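Local structure of early 35 kDa protein (Autographa californica nucleopolyhedrovirus, 1I3S) at residues Lys32-Met37 against Gln164-Glu169; Pro41-Phe46 against Val149-Leu154; Met45-Gly50 against Pro138-Glu143; His99-Cys104 against Val153-Phe158. The protein blocks the apoptosis of infected insect cells by inhibiting caspases, suppresses the host RNA interference response and is required for late and very late viral gene expression. The protein carries 1 engineered substitution. All coordinates share one frame; numbering follows the deposited sequence.

Contact 1: residues Lys32-Met37 against Gln164-Glu169; sequences KIMNTM and QVLSFE. Unlike the reference sequence in segment 32-37: Met37 (reference Gln).
Met34 reaches the start of segment 164-169 with its terminal methyl: CE lies 3.2 Å from Gln164 O and then 3.8 Å from Leu166 CG, so one carbon meets both the peptide backbone and the branch point of a leucine. The bend about the CG-SD bond (chi3 68°) turns this methyl out of the line of the otherwise extended chain and onto the peptide. Gln164 answers from its own side, its CG resting 3.3 Å from Met34 O. Beside the methionine methyl the two amide groups of Asn35 and Gln164 approach almost at right angles, their planes 80° apart, with Asn35 ND2 3.2 Å from Gln164 OE1.

The second shell fixes the glutamine. Gln164 OE1 accepts a hydrogen bond from Asn60 ND2, and Gln164 NE2 is spent on the carbonyls of Phe158 and Gly161, so both ends of this buried amide are held. Met34 also packs on Phe158.

The contact joins the loop that follows strand 24-30 to the beginning of strand 166-170. That strand runs between 24-30 and 52-57, antiparallel to both, in the large mixed sheet; strand 42-48 of the separate four-stranded sheet reaches the contact through Met44, which packs on Leu166.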
loop_
_atom_site.group_PDB
_atom_site.type_symbol
_atom_site.label_atom_id
_atom_site.label_comp_id
_atom_site.label_asym_id
_atom_site.label_seq_id
_atom_site.Cartn_x
_atom_site.Cartn_y
_atom_site.Cartn_z
ATOM N N LYS A 32 4.724 6.959 5.506
ATOM C CA LYS A 32 4.938 7.353 6.943
ATOM C C LYS A 32 6.085 8.320 7.048
ATOM O O LYS A 32 5.956 9.413 7.673
ATOM C CB LYS A 32 5.226 6.121 7.780
ATOM N N ILE A 33 7.214 7.929 6.441
ATOM C CA ILE A 33 8.463 8.747 6.385
ATOM C C ILE A 33 8.109 10.150 6.017
ATOM O O ILE A 33 8.227 11.071 6.840
ATOM C CB ILE A 33 9.461 8.229 5.290
ATOM C CG1 ILE A 33 9.694 6.715 5.426
ATOM C CG2 ILE A 33 10.797 8.959 5.420
ATOM C CD1 ILE A 33 10.641 6.110 4.357
ATOM N N MET A 34 7.669 10.329 4.774
ATOM C CA MET A 34 7.277 11.646 4.230
ATOM C C MET A 34 6.868 12.660 5.239
ATOM O O MET A 34 7.024 13.876 4.993
ATOM C CB MET A 34 6.167 11.468 3.188
ATOM C CG MET A 34 6.645 10.830 1.885
ATOM S SD MET A 34 5.311 10.462 0.717
ATOM C CE MET A 34 4.785 12.064 0.276
ATOM N N ASN A 35 6.344 12.234 6.386
ATOM C CA ASN A 35 5.943 13.235 7.400
ATOM C C ASN A 35 6.698 13.168 8.700
ATOM O O ASN A 35 6.112 13.129 9.808
ATOM C CB ASN A 35 4.444 13.157 7.632
ATOM C CG ASN A 35 3.839 14.530 7.809
ATOM O OD1 ASN A 35 4.091 15.216 8.837
ATOM N ND2 ASN A 35 3.069 14.974 6.815
ATOM N N THR A 36 8.020 13.207 8.574
ATOM C CA THR A 36 8.978 13.116 9.703
ATOM C C THR A 36 10.001 14.210 9.553
ATOM O O THR A 36 10.133 14.804 8.466
ATOM C CB THR A 36 9.709 11.712 9.650
ATOM O OG1 THR A 36 8.751 10.663 9.817
ATOM C CG2 THR A 36 10.781 11.579 10.724
ATOM N N MET A 37 10.730 14.525 10.620
ATOM C CA MET A 37 11.796 15.543 10.503
ATOM C C MET A 37 12.949 14.814 9.886
ATOM O O MET A 37 13.721 14.117 10.590
ATOM C CB MET A 37 12.201 16.097 11.876
ATOM C CG MET A 37 11.034 16.562 12.723
ATOM S SD MET A 37 11.300 18.095 13.644
ATOM C CE MET A 37 10.318 19.262 12.561
ATOM N N GLN A 164 3.129 17.197 1.740
ATOM C CA GLN A 164 3.851 15.887 1.826
ATOM C C GLN A 164 3.034 14.773 1.224
ATOM O O GLN A 164 2.653 13.787 1.919
ATOM C CB GLN A 164 4.212 15.533 3.287
ATOM C CG GLN A 164 5.198 16.471 3.964
ATOM C CD GLN A 164 4.537 17.759 4.399
ATOM O OE1 GLN A 164 3.550 17.740 5.182
ATOM N NE2 GLN A 164 5.050 18.888 3.908
ATOM N N VAL A 165 2.727 14.913 -0.059
ATOM C CA VAL A 165 1.940 13.928 -0.782
ATOM C C VAL A 165 2.486 13.933 -2.147
ATOM O O VAL A 165 2.502 14.979 -2.791
ATOM C CB VAL A 165 0.438 14.308 -0.837
ATOM C CG1 VAL A 165 -0.230 13.532 -1.950
ATOM C CG2 VAL A 165 -0.256 14.008 0.498
ATOM N N LEU A 166 2.966 12.781 -2.611
ATOM C CA LEU A 166 3.536 12.699 -3.964
ATOM C C LEU A 166 2.538 12.160 -4.908
ATOM O O LEU A 166 1.781 11.247 -4.584
ATOM C CB LEU A 166 4.834 11.860 -3.962
ATOM C CG LEU A 166 6.056 12.553 -3.314
ATOM C CD1 LEU A 166 7.180 11.582 -3.112
ATOM C CD2 LEU A 166 6.523 13.718 -4.185
ATOM N N SER A 167 2.485 12.758 -6.089
ATOM C CA SER A 167 1.551 12.339 -7.160
ATOM C C SER A 167 2.337 11.988 -8.388
ATOM O O SER A 167 3.044 12.845 -8.947
ATOM C CB SER A 167 0.581 13.466 -7.480
ATOM O OG SER A 167 -0.174 13.139 -8.632
ATOM N N PHE A 168 2.227 10.735 -8.827
ATOM C CA PHE A 168 2.969 10.246 -10.018
ATOM C C PHE A 168 2.076 10.019 -11.196
ATOM O O PHE A 168 1.228 9.101 -11.186
ATOM C CB PHE A 168 3.714 8.930 -9.675
ATOM C CG PHE A 168 4.654 9.035 -8.495
ATOM C CD1 PHE A 168 6.019 9.241 -8.686
ATOM C CD2 PHE A 168 4.165 8.957 -7.187
ATOM C CE1 PHE A 168 6.903 9.371 -7.565
ATOM C CE2 PHE A 168 5.009 9.081 -6.090
ATOM C CZ PHE A 168 6.382 9.289 -6.272
ATOM N N GLU A 169 2.230 10.843 -12.224
ATOM C CA GLU A 169 1.443 10.713 -13.474
ATOM C C GLU A 169 2.181 9.746 -14.380
ATOM O O GLU A 169 3.352 9.974 -14.701
ATOM C CB GLU A 169 1.334 12.079 -14.143
ATOM C CG GLU A 169 0.324 12.134 -15.283
ATOM C CD GLU A 169 0.398 13.424 -16.072
ATOM O OE1 GLU A 169 -0.051 13.434 -17.242
ATOM O OE2 GLU A 169 0.902 14.432 -15.525
#

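Contact 2: residues Pro41-Phe46 against Val149-Leu154; sequences PVLMMF and VAVCVL
Met44 and Phe46 lay their side chains over Cys152, Leu154 and Ala150, and this is the densely packed face of an antiparallel strand pair. Met44, bent at its last torsion (chi3 -62°), brings CE to 3.5 Å from Cys152 CB and 3.6 Å from Leu154 CD1, bridging two alternate residues of the partner strand. Ala150 makes a CH-pi contact with Phe46: its CB stands 3.8 Å from the ring centroid, over one face but displaced toward the rim. With chi1 at 60°, CG of Phe46 sits between the backbone N and the carbonyl carbon, which swings the ring back across the neighbouring strand. Cys152 SG meets the same ring obliquely, 4.0 Å from Phe46 CE2, as a sulfur-aromatic contact.

Six backbone hydrogen bonds hold the pair, two each for Val42 with Leu154, Met44 with Cys152 and Phe46 with Ala150; the longest is Phe46 N to Ala150 O, 3.2 Å.

The face bearing Leu43, Met45, Val151 and Val153 is more loosely joined. Leu43 CD2 touches Val151 CG1, but Met45 and Val151 merely run alongside one another, CG to CG2 4.2 Å. Pro41 at one end and Met45 on this face are partly exposed, and Met45 O binds a dithiothreitol molecule. Helix 107-112 covers this second face through Leu110. Strand 148-154 lies between 42-48, an outermost strand of the four-stranded antiparallel sheet, and 100-106, while Phe46 on the densely packed face meets Tyr29 and Phe168 of the large mixed sheet.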
loop_
_atom_site.group_PDB
_atom_site.type_symbol
_atom_site.label_atom_id
_atom_site.label_comp_id
_atom_site.label_asym_id
_atom_site.label_seq_id
_atom_site.Cartn_x
_atom_site.Cartn_y
_atom_site.Cartn_z
ATOM N N PRO A 41 18.969 12.631 3.536
ATOM C CA PRO A 41 18.209 12.022 2.440
ATOM C C PRO A 41 17.673 10.636 2.695
ATOM O O PRO A 41 18.416 9.716 3.120
ATOM C CB PRO A 41 19.192 12.076 1.271
ATOM C CG PRO A 41 19.900 13.358 1.523
ATOM C CD PRO A 41 20.190 13.279 3.017
ATOM N N VAL A 42 16.375 10.472 2.429
ATOM C CA VAL A 42 15.645 9.192 2.611
ATOM C C VAL A 42 15.290 8.632 1.263
ATOM O O VAL A 42 14.869 9.383 0.357
ATOM C CB VAL A 42 14.335 9.413 3.430
ATOM C CG1 VAL A 42 13.512 8.155 3.472
ATOM C CG2 VAL A 42 14.670 9.831 4.833
ATOM N N LEU A 43 15.450 7.315 1.111
ATOM C CA LEU A 43 15.147 6.592 -0.149
ATOM C C LEU A 43 13.856 5.813 -0.073
ATOM O O LEU A 43 13.544 5.166 0.948
ATOM C CB LEU A 43 16.273 5.612 -0.467
ATOM C CG LEU A 43 16.782 5.408 -1.898
ATOM C CD1 LEU A 43 17.209 3.965 -2.025
ATOM C CD2 LEU A 43 15.750 5.737 -2.948
ATOM N N MET A 44 13.091 5.860 -1.155
ATOM C CA MET A 44 11.819 5.114 -1.280
ATOM C C MET A 44 11.844 4.557 -2.656
ATOM O O MET A 44 12.130 5.283 -3.619
ATOM C CB MET A 44 10.600 6.026 -1.190
ATOM C CG MET A 44 10.339 6.686 0.123
ATOM S SD MET A 44 8.704 7.428 -0.016
ATOM C CE MET A 44 8.947 8.602 -1.331
ATOM N N MET A 45 11.527 3.282 -2.807
ATOM C CA MET A 45 11.542 2.684 -4.146
ATOM C C MET A 45 10.390 1.792 -4.226
ATOM O O MET A 45 10.082 1.100 -3.260
ATOM C CB MET A 45 12.842 1.885 -4.373
ATOM C CG MET A 45 14.125 2.720 -4.359
ATOM S SD MET A 45 15.591 1.673 -4.286
ATOM C CE MET A 45 15.318 0.644 -5.715
ATOM N N PHE A 46 9.717 1.772 -5.368
ATOM C CA PHE A 46 8.554 0.882 -5.526
ATOM C C PHE A 46 8.333 0.647 -6.970
ATOM O O PHE A 46 8.859 1.383 -7.802
ATOM C CB PHE A 46 7.322 1.517 -4.880
ATOM C CG PHE A 46 6.953 2.835 -5.469
ATOM C CD1 PHE A 46 6.345 2.907 -6.731
ATOM C CD2 PHE A 46 7.235 4.011 -4.785
ATOM C CE1 PHE A 46 6.031 4.135 -7.291
ATOM C CE2 PHE A 46 6.926 5.243 -5.340
ATOM C CZ PHE A 46 6.327 5.309 -6.588
ATOM N N VAL A 149 10.660 0.953 -12.016
ATOM C CA VAL A 149 10.877 1.253 -10.592
ATOM C C VAL A 149 11.021 2.737 -10.445
ATOM O O VAL A 149 11.637 3.438 -11.305
ATOM C CB VAL A 149 12.139 0.565 -10.046
ATOM C CG1 VAL A 149 12.420 1.039 -8.599
ATOM C CG2 VAL A 149 11.972 -0.957 -10.127
ATOM N N ALA A 150 10.421 3.249 -9.381
ATOM C CA ALA A 150 10.445 4.678 -9.043
ATOM C C ALA A 150 11.348 4.848 -7.862
ATOM O O ALA A 150 11.190 4.185 -6.810
ATOM C CB ALA A 150 9.032 5.156 -8.705
ATOM N N VAL A 151 12.335 5.709 -8.027
ATOM C CA VAL A 151 13.289 6.004 -6.966
ATOM C C VAL A 151 12.990 7.404 -6.538
ATOM O O VAL A 151 13.018 8.348 -7.374
ATOM C CB VAL A 151 14.736 5.901 -7.503
ATOM C CG1 VAL A 151 15.752 6.306 -6.430
ATOM C CG2 VAL A 151 14.978 4.513 -8.005
ATOM N N CYS A 152 12.655 7.573 -5.260
ATOM C CA CYS A 152 12.371 8.906 -4.691
ATOM C C CYS A 152 13.273 9.101 -3.557
ATOM O O CYS A 152 13.324 8.262 -2.638
ATOM C CB CYS A 152 10.962 9.012 -4.134
ATOM S SG CYS A 152 9.792 8.013 -4.979
ATOM N N VAL A 153 14.026 10.187 -3.580
ATOM C CA VAL A 153 14.896 10.501 -2.455
ATOM C C VAL A 153 14.295 11.747 -1.873
ATOM O O VAL A 153 14.074 12.743 -2.578
ATOM C CB VAL A 153 16.347 10.723 -2.929
ATOM C CG1 VAL A 153 17.191 11.306 -1.780
ATOM C CG2 VAL A 153 16.933 9.375 -3.434
ATOM N N LEU A 154 13.955 11.705 -0.598
ATOM C CA LEU A 154 13.361 12.878 0.042
ATOM C C LEU A 154 14.445 13.606 0.717
ATOM O O LEU A 154 15.311 12.990 1.351
ATOM C CB LEU A 154 12.299 12.451 1.045
ATOM C CG LEU A 154 10.927 12.126 0.459
ATOM C CD1 LEU A 154 11.055 11.511 -0.914
ATOM C CD2 LEU A 154 10.214 11.183 1.412
#

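Contact 3: residues Met45-Gly50 against Pro138-Glu143; sequences MFNISG and PKLVDE
Met45 and Leu140 meet first, as strand 42-48 passes the short helix 137-140. Leu140 CD1 is held in the curve of the methionine chain, 3.5 Å from Met45 CB and equally 3.5 Å from Met45 CE; the bend about the CG-SD bond (chi3 56°) is what brings the terminal methyl back to the same leucine carbon that touches the root of the side chain. At Phe46 the side chain turns away from the helix, and the contact passes to the backbone: CA lies 3.9 Å from Leu140 CD2, the other leucine branch.

Asn47 comes next and is the residue closest to the leucine backbone, its CA 6.2 Å from Leu140 CA. Its amide crosses Leu140 at a slant, with CG 3.9 Å from Leu140 CD2 and 4.0 Å from Leu140 O, so the group spans an apolar branch and the Leu140 carbonyl. One leucine thus serves three successive strand residues, its two methyls divided between them, and Val149 of the adjoining strand packs against both Leu140 and Asn47. Beyond Asn47 the strand leaves the helix.

Here, then, the short, weakly bonded helix 137-140 rests on an outermost strand of an antiparallel sheet, and the junction forms part of a pocket lined largely by apolar residues. Met45 and Leu140, with Leu43, Tyr132, Cys136 and Ala182, surround a dithiothreitol molecule, probably acquired from the crystallisation liquor.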
loop_
_atom_site.group_PDB
_atom_site.type_symbol
_atom_site.label_atom_id
_atom_site.label_comp_id
_atom_site.label_asym_id
_atom_site.label_seq_id
_atom_site.Cartn_x
_atom_site.Cartn_y
_atom_site.Cartn_z
ATOM N N MET A 45 11.527 3.282 -2.807
ATOM C CA MET A 45 11.542 2.684 -4.146
ATOM C C MET A 45 10.390 1.792 -4.226
ATOM O O MET A 45 10.082 1.100 -3.260
ATOM C CB MET A 45 12.842 1.885 -4.373
ATOM C CG MET A 45 14.125 2.720 -4.359
ATOM S SD MET A 45 15.591 1.673 -4.286
ATOM C CE MET A 45 15.318 0.644 -5.715
ATOM N N PHE A 46 9.717 1.772 -5.368
ATOM C CA PHE A 46 8.554 0.882 -5.526
ATOM C C PHE A 46 8.333 0.647 -6.970
ATOM O O PHE A 46 8.859 1.383 -7.802
ATOM C CB PHE A 46 7.322 1.517 -4.880
ATOM C CG PHE A 46 6.953 2.835 -5.469
ATOM C CD1 PHE A 46 6.345 2.907 -6.731
ATOM C CD2 PHE A 46 7.235 4.011 -4.785
ATOM C CE1 PHE A 46 6.031 4.135 -7.291
ATOM C CE2 PHE A 46 6.926 5.243 -5.340
ATOM C CZ PHE A 46 6.327 5.309 -6.588
ATOM N N ASN A 47 7.563 -0.375 -7.308
ATOM C CA ASN A 47 7.322 -0.672 -8.732
ATOM C C ASN A 47 6.147 0.083 -9.231
ATOM O O ASN A 47 5.286 0.547 -8.423
ATOM C CB ASN A 47 7.110 -2.185 -8.948
ATOM C CG ASN A 47 8.381 -2.979 -8.746
ATOM O OD1 ASN A 47 9.376 -2.764 -9.456
ATOM N ND2 ASN A 47 8.375 -3.887 -7.782
ATOM N N ILE A 48 6.087 0.233 -10.552
ATOM C CA ILE A 48 4.993 0.948 -11.205
ATOM C C ILE A 48 4.960 0.343 -12.569
ATOM O O ILE A 48 6.026 -0.025 -13.137
ATOM C CB ILE A 48 5.278 2.493 -11.178
ATOM C CG1 ILE A 48 4.035 3.275 -11.556
ATOM C CG2 ILE A 48 6.428 2.876 -12.119
ATOM C CD1 ILE A 48 4.203 4.755 -11.240
ATOM N N SER A 49 3.760 0.210 -13.117
ATOM C CA SER A 49 3.533 -0.469 -14.419
ATOM C C SER A 49 3.785 0.225 -15.727
ATOM O O SER A 49 3.366 -0.275 -16.808
ATOM C CB SER A 49 2.104 -1.002 -14.432
ATOM O OG SER A 49 1.209 0.020 -14.781
ATOM N N GLY A 50 4.468 1.356 -15.700
ATOM C CA GLY A 50 4.705 2.070 -16.931
ATOM C C GLY A 50 5.575 3.241 -16.581
ATOM O O GLY A 50 5.728 3.580 -15.379
ATOM N N PRO A 138 16.240 -6.626 -4.839
ATOM C CA PRO A 138 15.739 -7.930 -5.285
ATOM C C PRO A 138 14.240 -7.990 -5.430
ATOM O O PRO A 138 13.703 -8.679 -6.330
ATOM C CB PRO A 138 16.266 -8.880 -4.213
ATOM C CG PRO A 138 17.536 -8.247 -3.797
ATOM C CD PRO A 138 17.180 -6.788 -3.712
ATOM N N LYS A 139 13.537 -7.278 -4.554
ATOM C CA LYS A 139 12.063 -7.251 -4.576
ATOM C C LYS A 139 11.533 -6.442 -5.703
ATOM O O LYS A 139 10.375 -6.652 -6.165
ATOM C CB LYS A 139 11.542 -6.691 -3.253
ATOM C CG LYS A 139 11.445 -7.728 -2.154
ATOM C CD LYS A 139 10.469 -8.821 -2.575
ATOM C CE LYS A 139 10.423 -9.944 -1.564
ATOM N NZ LYS A 139 9.565 -11.058 -2.068
ATOM N N LEU A 140 12.351 -5.518 -6.193
ATOM C CA LEU A 140 11.921 -4.624 -7.278
ATOM C C LEU A 140 12.401 -4.979 -8.625
ATOM O O LEU A 140 12.052 -4.285 -9.606
ATOM C CB LEU A 140 12.327 -3.193 -6.951
ATOM C CG LEU A 140 11.900 -2.766 -5.547
ATOM C CD1 LEU A 140 12.606 -1.497 -5.186
ATOM C CD2 LEU A 140 10.389 -2.614 -5.476
ATOM N N VAL A 141 13.192 -6.047 -8.737
ATOM C CA VAL A 141 13.704 -6.482 -10.075
ATOM C C VAL A 141 13.282 -7.867 -10.434
ATOM O O VAL A 141 13.720 -8.855 -9.818
ATOM C CB VAL A 141 15.239 -6.409 -10.170
ATOM C CG1 VAL A 141 15.660 -6.781 -11.584
ATOM C CG2 VAL A 141 15.746 -5.004 -9.797
ATOM N N ASP A 142 12.428 -7.954 -11.447
ATOM C CA ASP A 142 11.874 -9.233 -11.953
ATOM C C ASP A 142 12.408 -9.489 -13.338
ATOM O O ASP A 142 12.460 -8.559 -14.178
ATOM C CB ASP A 142 10.335 -9.123 -11.952
ATOM C CG ASP A 142 9.643 -10.211 -12.769
ATOM O OD1 ASP A 142 8.386 -10.201 -12.791
ATOM O OD2 ASP A 142 10.332 -11.058 -13.386
ATOM N N GLU A 143 12.832 -10.726 -13.603
ATOM C CA GLU A 143 13.374 -11.096 -14.950
ATOM C C GLU A 143 12.273 -11.136 -15.945
ATOM O O GLU A 143 12.234 -10.314 -16.891
ATOM C CB GLU A 143 14.065 -12.457 -14.892
#

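Contact 4: residues His99-Cys104 against Val153-Phe158; sequences HYSVSC and VLKPGF
The His99 ring lies against the tip of a type II beta turn, Lys155-Phe158, with Gly157 O 3.7 Å above its plane and over its centre, and Pro156 O at its edge, 3.6 Å from His99 CD2. Gly157 occupies the third place of the turn with phi at 116°, a conformation suited to glycine, and the absence of a side chain lets the imidazole lie close on the turn backbone. The Phe158 ring carries Leu154 CG over the centre of one face and receives Tyr100 at its edge, in plane, with Tyr100 CD2 3.7 Å from Phe158 CE1. Relative to the tyrosine ring the approach is oblique, and the two side chains slant past each other. Arg57 adds a cation-pi contact to Phe158 and also touches His99 and Tyr100, tying the aromatic group to strand 52-57.

Ahead of the turn the segments pair as antiparallel strands in the four-stranded sheet, 100-106 beside 148-154. Ser101 and Val153 form the hydrogen-bonded pair, Ser101 O accepting from Val153 N at 2.8 Å; Tyr100 faces Leu154 in the adjacent non-hydrogen-bonded pair. Lys155 N extends the ladder to His99 O at 2.7 Å, approaching from above the carbonyl plane, and Phe158 N closes the turn on Lys155 O.

Lys155 runs its aliphatic chain back along segment 99-104. CB starts 3.4 Å from His99 O, and the chain stays extended through chi2 and chi3, which carries CE to 3.6 Å from Ser101 CB; the bend at chi4 (-50°) then turns only NZ.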
loop_
_atom_site.group_PDB
_atom_site.type_symbol
_atom_site.label_atom_id
_atom_site.label_comp_id
_atom_site.label_asym_id
_atom_site.label_seq_id
_atom_site.Cartn_x
_atom_site.Cartn_y
_atom_site.Cartn_z
ATOM N N HIS A 99 13.073 19.762 -2.553
ATOM C CA HIS A 99 13.183 18.749 -1.499
ATOM C C HIS A 99 12.995 17.318 -1.848
ATOM O O HIS A 99 12.914 16.464 -0.949
ATOM C CB HIS A 99 12.233 19.100 -0.369
ATOM C CG HIS A 99 12.298 20.535 0.037
ATOM N ND1 HIS A 99 11.366 21.465 -0.373
ATOM C CD2 HIS A 99 13.200 21.208 0.792
ATOM C CE1 HIS A 99 11.691 22.650 0.115
ATOM N NE2 HIS A 99 12.800 22.521 0.825
ATOM N N TYR A 100 12.891 16.983 -3.122
ATOM C CA TYR A 100 12.742 15.558 -3.461
ATOM C C TYR A 100 13.368 15.399 -4.766
ATOM O O TYR A 100 13.600 16.402 -5.475
ATOM C CB TYR A 100 11.261 15.116 -3.454
ATOM C CG TYR A 100 10.399 15.581 -4.605
ATOM C CD1 TYR A 100 10.601 15.095 -5.900
ATOM C CD2 TYR A 100 9.378 16.510 -4.403
ATOM C CE1 TYR A 100 9.818 15.525 -6.962
ATOM C CE2 TYR A 100 8.578 16.949 -5.469
ATOM C CZ TYR A 100 8.806 16.457 -6.748
ATOM O OH TYR A 100 8.060 16.924 -7.818
ATOM N N SER A 101 13.672 14.166 -5.127
ATOM C CA SER A 101 14.337 13.895 -6.398
ATOM C C SER A 101 13.869 12.533 -6.814
ATOM O O SER A 101 13.953 11.550 -6.021
ATOM C CB SER A 101 15.848 13.937 -6.161
ATOM O OG SER A 101 16.570 13.742 -7.353
ATOM N N VAL A 102 13.378 12.416 -8.044
ATOM C CA VAL A 102 12.827 11.127 -8.513
ATOM C C VAL A 102 13.302 10.688 -9.839
ATOM O O VAL A 102 13.515 11.510 -10.740
ATOM C CB VAL A 102 11.269 11.190 -8.568
ATOM C CG1 VAL A 102 10.712 9.937 -9.237
ATOM C CG2 VAL A 102 10.704 11.343 -7.184
ATOM N N SER A 103 13.480 9.385 -10.004
ATOM C CA SER A 103 13.894 8.869 -11.316
ATOM C C SER A 103 13.159 7.622 -11.616
ATOM O O SER A 103 12.948 6.752 -10.734
ATOM C CB SER A 103 15.405 8.630 -11.377
ATOM O OG SER A 103 15.787 7.434 -10.728
ATOM N N CYS A 104 12.718 7.516 -12.856
ATOM C CA CYS A 104 11.979 6.348 -13.296
ATOM C C CYS A 104 12.832 5.598 -14.273
ATOM O O CYS A 104 13.525 6.199 -15.149
ATOM C CB CYS A 104 10.668 6.794 -13.942
ATOM S SG CYS A 104 9.656 5.483 -14.644
ATOM N N VAL A 153 14.026 10.187 -3.580
ATOM C CA VAL A 153 14.896 10.501 -2.455
ATOM C C VAL A 153 14.295 11.747 -1.873
ATOM O O VAL A 153 14.074 12.743 -2.578
ATOM C CB VAL A 153 16.347 10.723 -2.929
ATOM C CG1 VAL A 153 17.191 11.306 -1.780
ATOM C CG2 VAL A 153 16.933 9.375 -3.434
ATOM N N LEU A 154 13.955 11.705 -0.598
ATOM C CA LEU A 154 13.361 12.878 0.042
ATOM C C LEU A 154 14.445 13.606 0.717
ATOM O O LEU A 154 15.311 12.990 1.351
ATOM C CB LEU A 154 12.299 12.451 1.045
ATOM C CG LEU A 154 10.927 12.126 0.459
ATOM C CD1 LEU A 154 11.055 11.511 -0.914
ATOM C CD2 LEU A 154 10.214 11.183 1.412
ATOM N N LYS A 155 14.440 14.925 0.596
ATOM C CA LYS A 155 15.483 15.750 1.209
ATOM C C LYS A 155 14.951 16.568 2.341
ATOM O O LYS A 155 13.753 16.915 2.374
ATOM C CB LYS A 155 16.119 16.639 0.138
ATOM C CG LYS A 155 16.609 15.837 -1.072
ATOM C CD LYS A 155 17.116 16.733 -2.187
ATOM C CE LYS A 155 17.283 15.970 -3.506
ATOM N NZ LYS A 155 18.061 14.716 -3.344
ATOM N N PRO A 156 15.812 16.880 3.325
ATOM C CA PRO A 156 15.428 17.674 4.491
ATOM C C PRO A 156 14.736 18.929 4.105
ATOM O O PRO A 156 15.260 19.737 3.311
ATOM C CB PRO A 156 16.765 17.944 5.179
ATOM C CG PRO A 156 17.560 16.701 4.857
ATOM C CD PRO A 156 17.240 16.505 3.395
ATOM N N GLY A 157 13.553 19.132 4.662
ATOM C CA GLY A 157 12.798 20.326 4.348
ATOM C C GLY A 157 11.526 19.929 3.648
ATOM O O GLY A 157 10.603 20.754 3.485
ATOM N N PHE A 158 11.469 18.657 3.251
ATOM C CA PHE A 158 10.295 18.098 2.533
ATOM C C PHE A 158 9.082 18.159 3.390
ATOM O O PHE A 158 7.957 18.329 2.876
ATOM C CB PHE A 158 10.565 16.642 2.113
ATOM C CG PHE A 158 9.475 16.041 1.256
ATOM C CD1 PHE A 158 9.461 16.241 -0.119
ATOM C CD2 PHE A 158 8.430 15.315 1.837
ATOM C CE1 PHE A 158 8.431 15.734 -0.904
ATOM C CE2 PHE A 158 7.391 14.802 1.056
ATOM C CZ PHE A 158 7.399 15.017 -0.316
#

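In the fold
Contacts 2 and 4, with centres 7 Å apart, are the two sides of strand 148-154 and share Val153 and Leu154; the rung between Val151 O and Ser103 N carries the sheet across. Contact 1 ties a loop to the start of a strand of the neighbouring mixed sheet, about 10 Å from contact 2 and 9 Å from contact 4 between centres. It meets contact 2 where Met34 CG packs 3.6 Å from Leu154 CD2, and contact 4 where Leu166 CD2 lies 4.0 Å from Tyr100 CD2. Contact 3 continues strand 42-48 beyond contact 2, centres 12 Å apart, sharing Met45 and Phe46. The bound dithiothreitol lies about 4 Å from the side chains of Met45 and Leu140, which line its pocket.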